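PDB 3WQC: D-threo-3-hydroxyaspartate dehydratase from Delftia, which catalyses the deamination of D-threo-3-hydroxyaspartate to oxaloacetate and ammonia, using pyridoxal 5'-phosphate and a divalent metal ion. Local coordinates for residues L198-R203 / A234-G239; D120-A125 / L162-R167; K56-A61 / E81-A86. All coordinates share one frame; numbering follows the deposited sequence.

Interaction 1: residues L198-R203 / A234-G239; sequences LAERER and ASRLDG
Ala199, on helix 192-215, meets the loop 234-239 where the two backbones come within 5.0 Å, measured from Ala199 CA to Ala234 CA. Its methyl group rests on Ala234, with CB of Ala199 3.8 Å from CB of Ala234, and this small apolar pair lies at the buried end of the contact. One residue on, Glu200 sends its carboxylate between two arginines. Arg203, a turn later on the same helix, grips it side-on: NH2 donates to Glu200 OE1 at 2.8 Å and NE to OE2, both nearly straight. In one of its two modelled conformers, Arg236 from the loop adds a second pair, NE to Glu200 OE2 at 3.1 Å and a weak bond from NH2 to OE1. The two NE groups then approach OE2 from opposite faces of the carboxylate plane. A water donates to both Glu200 OE2 and Arg236 O. In the same conformer Arg203 NH2 sits over one face of the Arg236 guanidinium, 3.5 Å from Arg236 NH2, a closeness that the shared carboxylate probably makes tolerable. The bend of the Arg203 chain at chi3 (66°) turns its guanidinium so that NE and NH2 face Glu200 while NH1 donates at 2.9 Å to Asp238 O, near the guanidinium plane. Glu200, Arg203 and Arg236 form a salt-bridge network tying a barrel helix to the loop leading into strand 242-243, in an alanine-racemase-like TIM-barrel domain.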
# COMPACT_ATOMS: atom_id res chain seq x y z
N LEU B 198 -4.67 28.41 10.27
CA LEU B 198 -5.51 27.51 9.44
C LEU B 198 -6.58 26.90 10.33
O LEU B 198 -7.71 26.77 9.88
CB LEU B 198 -4.63 26.47 8.71
CG LEU B 198 -5.51 25.44 7.91
CD1 LEU B 198 -6.30 26.11 6.78
CD2 LEU B 198 -4.55 24.39 7.42
N ALA B 199 -6.24 26.54 11.59
CA ALA B 199 -7.22 25.92 12.50
C ALA B 199 -8.35 26.94 12.67
O ALA B 199 -9.54 26.54 12.78
CB ALA B 199 -6.59 25.49 13.81
N GLU B 200 -8.00 28.22 12.86
CA GLU B 200 -9.05 29.31 13.02
C GLU B 200 -9.89 29.46 11.71
O GLU B 200 -11.13 29.60 11.80
CB GLU B 200 -8.41 30.63 13.40
CG GLU B 200 -9.41 31.79 13.40
CD GLU B 200 -10.59 31.66 14.32
OE1 GLU B 200 -11.56 32.42 14.04
OE2 GLU B 200 -10.65 30.82 15.27
N ARG B 201 -9.27 29.38 10.53
CA ARG B 201 -10.03 29.45 9.24
C ARG B 201 -10.98 28.25 9.16
O ARG B 201 -12.15 28.37 8.71
CB ARG B 201 -9.07 29.42 8.05
CG ARG B 201 -9.58 29.42 6.65
CD ARG B 201 -8.39 29.58 5.62
NE ARG B 201 -8.86 29.22 4.32
CZ ARG B 201 -9.40 30.08 3.48
NH1 ARG B 201 -9.45 31.38 3.80
NH2 ARG B 201 -9.82 29.66 2.30
N GLU B 202 -10.52 27.05 9.56
CA GLU B 202 -11.36 25.83 9.49
C GLU B 202 -12.58 25.98 10.45
O GLU B 202 -13.73 25.74 10.08
CB GLU B 202 -10.46 24.64 9.93
CG GLU B 202 -11.19 23.31 9.84
CD GLU B 202 -10.40 22.10 10.37
OE1 GLU B 202 -9.60 22.23 11.34
OE2 GLU B 202 -10.65 20.95 9.86
N ARG B 203 -12.31 26.45 11.71
CA ARG B 203 -13.38 26.65 12.69
C ARG B 203 -14.33 27.68 12.14
O ARG B 203 -15.56 27.49 12.16
CB ARG B 203 -12.80 27.16 14.07
CG ARG B 203 -13.82 27.30 15.17
CD ARG B 203 -13.37 28.34 16.20
NE ARG B 203 -13.33 29.73 15.60
CZ ARG B 203 -14.43 30.47 15.31
NH1 ARG B 203 -15.66 30.10 15.69
NH2 ARG B 203 -14.22 31.67 14.73
N ALA B 234 -5.46 24.39 17.35
CA ALA B 234 -6.55 25.38 17.44
C ALA B 234 -6.41 26.13 18.77
O ALA B 234 -6.30 25.50 19.80
CB ALA B 234 -7.89 24.67 17.28
N SER B 235 -6.43 27.45 18.77
CA SER B 235 -6.50 28.17 20.08
C SER B 235 -7.83 28.14 20.71
O SER B 235 -7.91 28.08 21.95
CB SER B 235 -5.98 29.62 20.08
OG SER B 235 -6.21 30.23 18.90
N ARG B 236 -8.87 28.29 19.89
CA ARG B 236 -10.25 28.30 20.40
C ARG B 236 -11.13 27.48 19.46
O ARG B 236 -10.80 27.34 18.26
CB ARG B 236 -10.81 29.75 20.46
CG ARG B 236 -10.92 30.37 19.06
CD ARG B 236 -11.61 31.72 19.05
NE ARG B 236 -11.54 32.40 17.77
CZ ARG B 236 -12.37 33.40 17.49
NH1 ARG B 236 -13.27 33.73 18.39
NH2 ARG B 236 -12.29 34.12 16.39
N LEU B 237 -12.20 26.92 19.98
CA LEU B 237 -13.12 26.14 19.17
C LEU B 237 -14.57 26.56 19.35
O LEU B 237 -15.47 25.71 19.34
CB LEU B 237 -12.95 24.59 19.36
CG LEU B 237 -11.62 24.06 18.79
CD1 LEU B 237 -11.31 22.59 19.23
CD2 LEU B 237 -11.52 24.19 17.25
N ASP B 238 -14.77 27.87 19.61
CA ASP B 238 -16.14 28.35 19.83
C ASP B 238 -17.07 27.92 18.65
O ASP B 238 -16.65 28.06 17.46
CB ASP B 238 -16.14 29.85 19.95
CG ASP B 238 -15.27 30.29 21.05
OD1 ASP B 238 -14.06 30.38 20.86
OD2 ASP B 238 -15.85 30.63 22.11
N GLY B 239 -18.26 27.38 18.95
CA GLY B 239 -19.16 27.03 17.89
C GLY B 239 -19.00 25.63 17.38
O GLY B 239 -19.89 25.10 16.69
O HOH W 1 -9.26 28.69 16.33

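Interaction 2: residues D120-A125 / L162-R167; sequences DSVAAA and LLAIGR
Three torsions bring Ile165 and Val122 together. In Ile165, chi1 of -66° sets CG1 opposite the carbonyl carbon, and chi2 of 167° extends the chain so that CD1 reaches the backbone ahead of helix 122-135. In Val122, chi1 of 173° leaves CG2 beside the backbone N, on the side from which helix 159-171 approaches. Both helices belong to the alanine-racemase-like TIM barrel: helix 122-135 follows strand 114-119, and helix 159-171 comes after strands 140-146 and 154-155, so the contact joins two outer helices of the barrel wall. The backbones are close, with CA of Val122 5.0 Å from CA of Ile165, and the interface between the segments is apolar. On the side of helix 159-171 Ile165 carries most of the contact, through three separate carbons. CG1 lies against the Ser121-Val122 peptide, 3.7 Å from Val122 N, and also meets Val122 CG2. The branch methyl CG2 faces Ala125 CB at 4.1 Å, one turn further along the opposing helix. Towards the strand side, Ile143 and Val154 also touch Ile165. Val122 CG2 serves two neighbours, since it also lies 3.9 Å from Ala164 CB. The start of helix 122-135 is held separately: Ser121, its N-cap residue, accepts from Ala124 N through OG at 3.1 Å. The CB of Asp120 points away from helix 159-171, and OD2 accepts from Gly153 N. What Asp120 offers Ile165 is its backbone, where CD1 of Ile165 stands 3.6 Å from Asp120 C and equally close to Ser121 N.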
# COMPACT_ATOMS: atom_id res chain seq x y z
N ASP B 120 -22.33 16.90 -0.44
CA ASP B 120 -21.94 18.28 -0.81
C ASP B 120 -22.59 18.75 -2.10
O ASP B 120 -22.11 19.74 -2.70
CB ASP B 120 -20.42 18.48 -0.85
CG ASP B 120 -19.76 17.76 -1.96
OD1 ASP B 120 -20.41 17.05 -2.76
OD2 ASP B 120 -18.50 17.91 -2.11
N SER B 121 -23.71 18.09 -2.49
CA SER B 121 -24.34 18.44 -3.72
C SER B 121 -25.86 18.24 -3.60
O SER B 121 -26.32 17.41 -2.82
CB SER B 121 -23.78 17.61 -4.91
OG SER B 121 -24.12 16.23 -4.75
N VAL B 122 -26.57 19.03 -4.42
CA VAL B 122 -28.04 18.84 -4.47
C VAL B 122 -28.35 17.43 -5.00
O VAL B 122 -29.24 16.76 -4.50
CB VAL B 122 -28.64 19.91 -5.37
CG1 VAL B 122 -30.13 19.61 -5.58
CG2 VAL B 122 -28.44 21.31 -4.75
N ALA B 123 -27.63 16.95 -6.06
CA ALA B 123 -27.98 15.61 -6.63
C ALA B 123 -27.79 14.51 -5.57
O ALA B 123 -28.63 13.60 -5.48
CB ALA B 123 -27.11 15.29 -7.81
N ALA B 124 -26.70 14.60 -4.73
CA ALA B 124 -26.55 13.51 -3.71
C ALA B 124 -27.65 13.61 -2.67
O ALA B 124 -28.19 12.60 -2.22
CB ALA B 124 -25.16 13.56 -3.07
N ALA B 125 -28.02 14.86 -2.30
CA ALA B 125 -29.10 15.03 -1.33
C ALA B 125 -30.41 14.48 -1.87
O ALA B 125 -31.18 13.89 -1.14
CB ALA B 125 -29.19 16.53 -0.94
N LEU B 162 -25.62 25.92 -0.07
CA LEU B 162 -25.84 25.35 1.31
C LEU B 162 -27.34 25.22 1.54
O LEU B 162 -27.82 24.18 2.04
CB LEU B 162 -25.32 26.25 2.46
CG LEU B 162 -23.93 26.21 2.75
CD1 LEU B 162 -23.64 27.30 3.82
CD2 LEU B 162 -23.61 24.81 3.38
N LEU B 163 -28.09 26.32 1.29
CA LEU B 163 -29.53 26.25 1.57
C LEU B 163 -30.23 25.22 0.68
O LEU B 163 -31.22 24.58 1.08
CB LEU B 163 -30.20 27.63 1.46
CG LEU B 163 -30.02 28.50 2.70
CD1 LEU B 163 -28.89 28.29 3.64
CD2 LEU B 163 -30.55 29.90 2.48
N ALA B 164 -29.81 25.21 -0.63
CA ALA B 164 -30.48 24.29 -1.55
C ALA B 164 -30.30 22.82 -1.09
O ALA B 164 -31.23 22.02 -1.06
CB ALA B 164 -29.88 24.44 -2.97
N ILE B 165 -29.07 22.51 -0.64
CA ILE B 165 -28.83 21.14 -0.14
C ILE B 165 -29.56 20.92 1.19
O ILE B 165 -30.22 19.86 1.36
CB ILE B 165 -27.31 20.95 0.05
CG1 ILE B 165 -26.61 21.02 -1.32
CG2 ILE B 165 -27.02 19.62 0.77
CD1 ILE B 165 -25.07 21.15 -1.14
N GLY B 166 -29.45 21.91 2.12
CA GLY B 166 -30.14 21.70 3.37
C GLY B 166 -31.67 21.56 3.23
O GLY B 166 -32.27 20.71 3.90
N ARG B 167 -32.30 22.38 2.37
CA ARG B 167 -33.75 22.23 2.12
C ARG B 167 -34.08 20.93 1.47
O ARG B 167 -35.08 20.30 1.78
CB ARG B 167 -34.23 23.44 1.32
CG ARG B 167 -34.20 24.71 2.14
CD ARG B 167 -34.46 25.92 1.27
NE ARG B 167 -34.53 27.13 2.10
CZ ARG B 167 -34.25 28.34 1.61
NH1 ARG B 167 -33.76 28.47 0.35
NH2 ARG B 167 -34.34 29.40 2.39

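Interaction 3: residues K56-A61 / E81-A86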
# COMPACT_ATOMS: atom_id res chain seq x y z
N LYS B 56 -7.88 1.11 11.63
CA LYS B 56 -8.95 0.13 11.34
C LYS B 56 -8.82 -1.13 12.25
O LYS B 56 -9.13 -2.26 11.83
CB LYS B 56 -8.98 -0.32 9.84
CG LYS B 56 -9.05 0.90 8.92
CD LYS B 56 -9.31 0.41 7.48
CE LYS B 56 -9.21 1.60 6.55
NZ LYS B 56 -9.50 1.12 5.17
N SER B 57 -8.58 -0.86 13.57
CA SER B 57 -8.35 -1.96 14.47
C SER B 57 -9.24 -1.79 15.71
O SER B 57 -9.17 -0.76 16.35
CB SER B 57 -6.86 -2.00 14.82
OG SER B 57 -6.61 -3.17 15.67
N VAL B 58 -10.04 -2.81 16.01
CA VAL B 58 -11.00 -2.76 17.14
C VAL B 58 -10.31 -2.41 18.46
O VAL B 58 -10.75 -1.48 19.17
CB VAL B 58 -11.84 -4.03 17.19
CG1 VAL B 58 -12.63 -4.16 18.49
CG2 VAL B 58 -12.79 -4.04 15.98
N PRO B 59 -9.19 -3.09 18.81
CA PRO B 59 -8.58 -2.76 20.12
C PRO B 59 -7.98 -1.37 20.18
O PRO B 59 -7.90 -0.77 21.26
CB PRO B 59 -7.45 -3.82 20.33
CG PRO B 59 -7.27 -4.48 18.98
CD PRO B 59 -8.59 -4.32 18.22
N VAL B 60 -7.56 -0.82 19.03
CA VAL B 60 -7.02 0.56 19.06
C VAL B 60 -8.19 1.52 19.28
O VAL B 60 -8.11 2.40 20.21
CB VAL B 60 -6.33 0.95 17.75
CG1 VAL B 60 -5.89 2.44 17.72
CG2 VAL B 60 -5.09 0.03 17.52
N ALA B 61 -9.31 1.36 18.59
CA ALA B 61 -10.47 2.21 18.81
C ALA B 61 -11.01 2.00 20.22
O ALA B 61 -11.56 2.96 20.82
CB ALA B 61 -11.56 1.86 17.78
N GLU B 81 -19.28 -1.46 9.09
CA GLU B 81 -19.80 -2.78 9.39
C GLU B 81 -18.96 -3.41 10.52
O GLU B 81 -19.51 -4.02 11.49
CB GLU B 81 -19.83 -3.53 8.00
CG GLU B 81 -20.08 -5.00 8.03
CD GLU B 81 -19.85 -5.60 6.62
OE1 GLU B 81 -18.75 -6.28 6.37
OE2 GLU B 81 -20.76 -5.41 5.76
N GLN B 82 -17.61 -3.31 10.43
CA GLN B 82 -16.69 -3.98 11.39
C GLN B 82 -16.90 -3.37 12.77
O GLN B 82 -17.00 -4.08 13.78
CB GLN B 82 -15.22 -3.77 10.94
CG GLN B 82 -14.16 -4.14 12.04
CD GLN B 82 -12.68 -4.10 11.55
OE1 GLN B 82 -12.23 -4.87 10.69
NE2 GLN B 82 -11.92 -3.28 12.21
N PHE B 83 -16.85 -2.05 12.86
CA PHE B 83 -16.90 -1.41 14.17
C PHE B 83 -18.32 -1.51 14.78
O PHE B 83 -18.43 -1.70 16.01
CB PHE B 83 -16.39 0.07 14.13
CG PHE B 83 -14.92 0.09 14.02
CD1 PHE B 83 -14.13 0.00 15.17
CD2 PHE B 83 -14.29 0.20 12.77
CE1 PHE B 83 -12.70 0.00 15.06
CE2 PHE B 83 -12.86 0.18 12.65
CZ PHE B 83 -12.07 0.06 13.81
N PHE B 84 -19.37 -1.49 13.93
CA PHE B 84 -20.72 -1.72 14.51
C PHE B 84 -20.86 -3.17 15.05
O PHE B 84 -21.43 -3.34 16.16
CB PHE B 84 -21.80 -1.48 13.46
CG PHE B 84 -23.20 -1.77 13.98
CD1 PHE B 84 -23.73 -0.98 15.02
CD2 PHE B 84 -23.93 -2.84 13.45
CE1 PHE B 84 -25.01 -1.32 15.55
CE2 PHE B 84 -25.21 -3.16 13.95
CZ PHE B 84 -25.72 -2.38 14.99
N ALA B 85 -20.31 -4.14 14.34
CA ALA B 85 -20.35 -5.53 14.82
C ALA B 85 -19.63 -5.62 16.18
O ALA B 85 -19.94 -6.48 17.02
CB ALA B 85 -19.71 -6.48 13.83
N ALA B 86 -18.59 -4.81 16.35
CA ALA B 86 -17.77 -4.77 17.60
C ALA B 86 -18.39 -3.92 18.70
O ALA B 86 -17.79 -3.76 19.75
CB ALA B 86 -16.34 -4.33 17.29
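The loop before helix 58-66 and the first turn of that helix lie beside the end of helix 77-85, with CA of Val58 6.7 Å from CA of Phe83, a spacing that leaves room for side chains between the backbones. Gln82 spans it by a hydrogen bond. Its chain is stretched out, chi1 167° and chi2 173°, and NE2 donates to Lys56 O at 3.0 Å. The acceptor lies close to the amide plane of Gln82, yet the donor stands above the carbonyl plane of Lys56, 60° out of it. Phe83 enters next to this bond and points its ring edge at the Lys56-Ser57 peptide, CZ being 3.6 Å from Ser57 N. Both helices belong to the alanine-racemase-like TIM-barrel domain, and the loop that leads into helix 58-66, met here by helix 77-85, follows Lys53, inferred to be the cofactor-bearing lysine but carrying no covalent cofactor here; the Lys56 side chain is about 5 Å from that of Lys53. A further side of the loop is engaged by the C-terminal part of the chain, where Ser57 OG bonds to Glu385 O and the Lys56 backbone to Leu387. Along the helix, Ala61 CB approaches Phe83 CE1 obliquely at 3.5 Å. Ala86 closes the outer end of the contact: its CB touches both methyls of Val58, with CG2 of Val58 at 3.8 Å and CG1 at nearly the same distance.

Overall arrangement
All three contacts lie in the alanine-racemase-like barrel domain, yet they share no helix or loop and do not touch; their centres are 25 to 31 Å apart. Each is partly buried. Interaction 3 is nearest the centre of the chain, at 14 Å against 20 Å for interaction 1 and 28 Å for interaction 2. Chemistry varies with the elements joined. Interaction 1 sets a helix against an irregular loop and relies largely on charge, two of its touching residues, Arg236 and Asp238, being exposed. Interaction 2 is van der Waals packing of aliphatic side chains on each other and on the backbone at a helix start. Interaction 3 mixes both styles, pairing one hydrogen bond from a neutral side-chain amide with aromatic and aliphatic packing on the loop that follows the probable cofactor lysine.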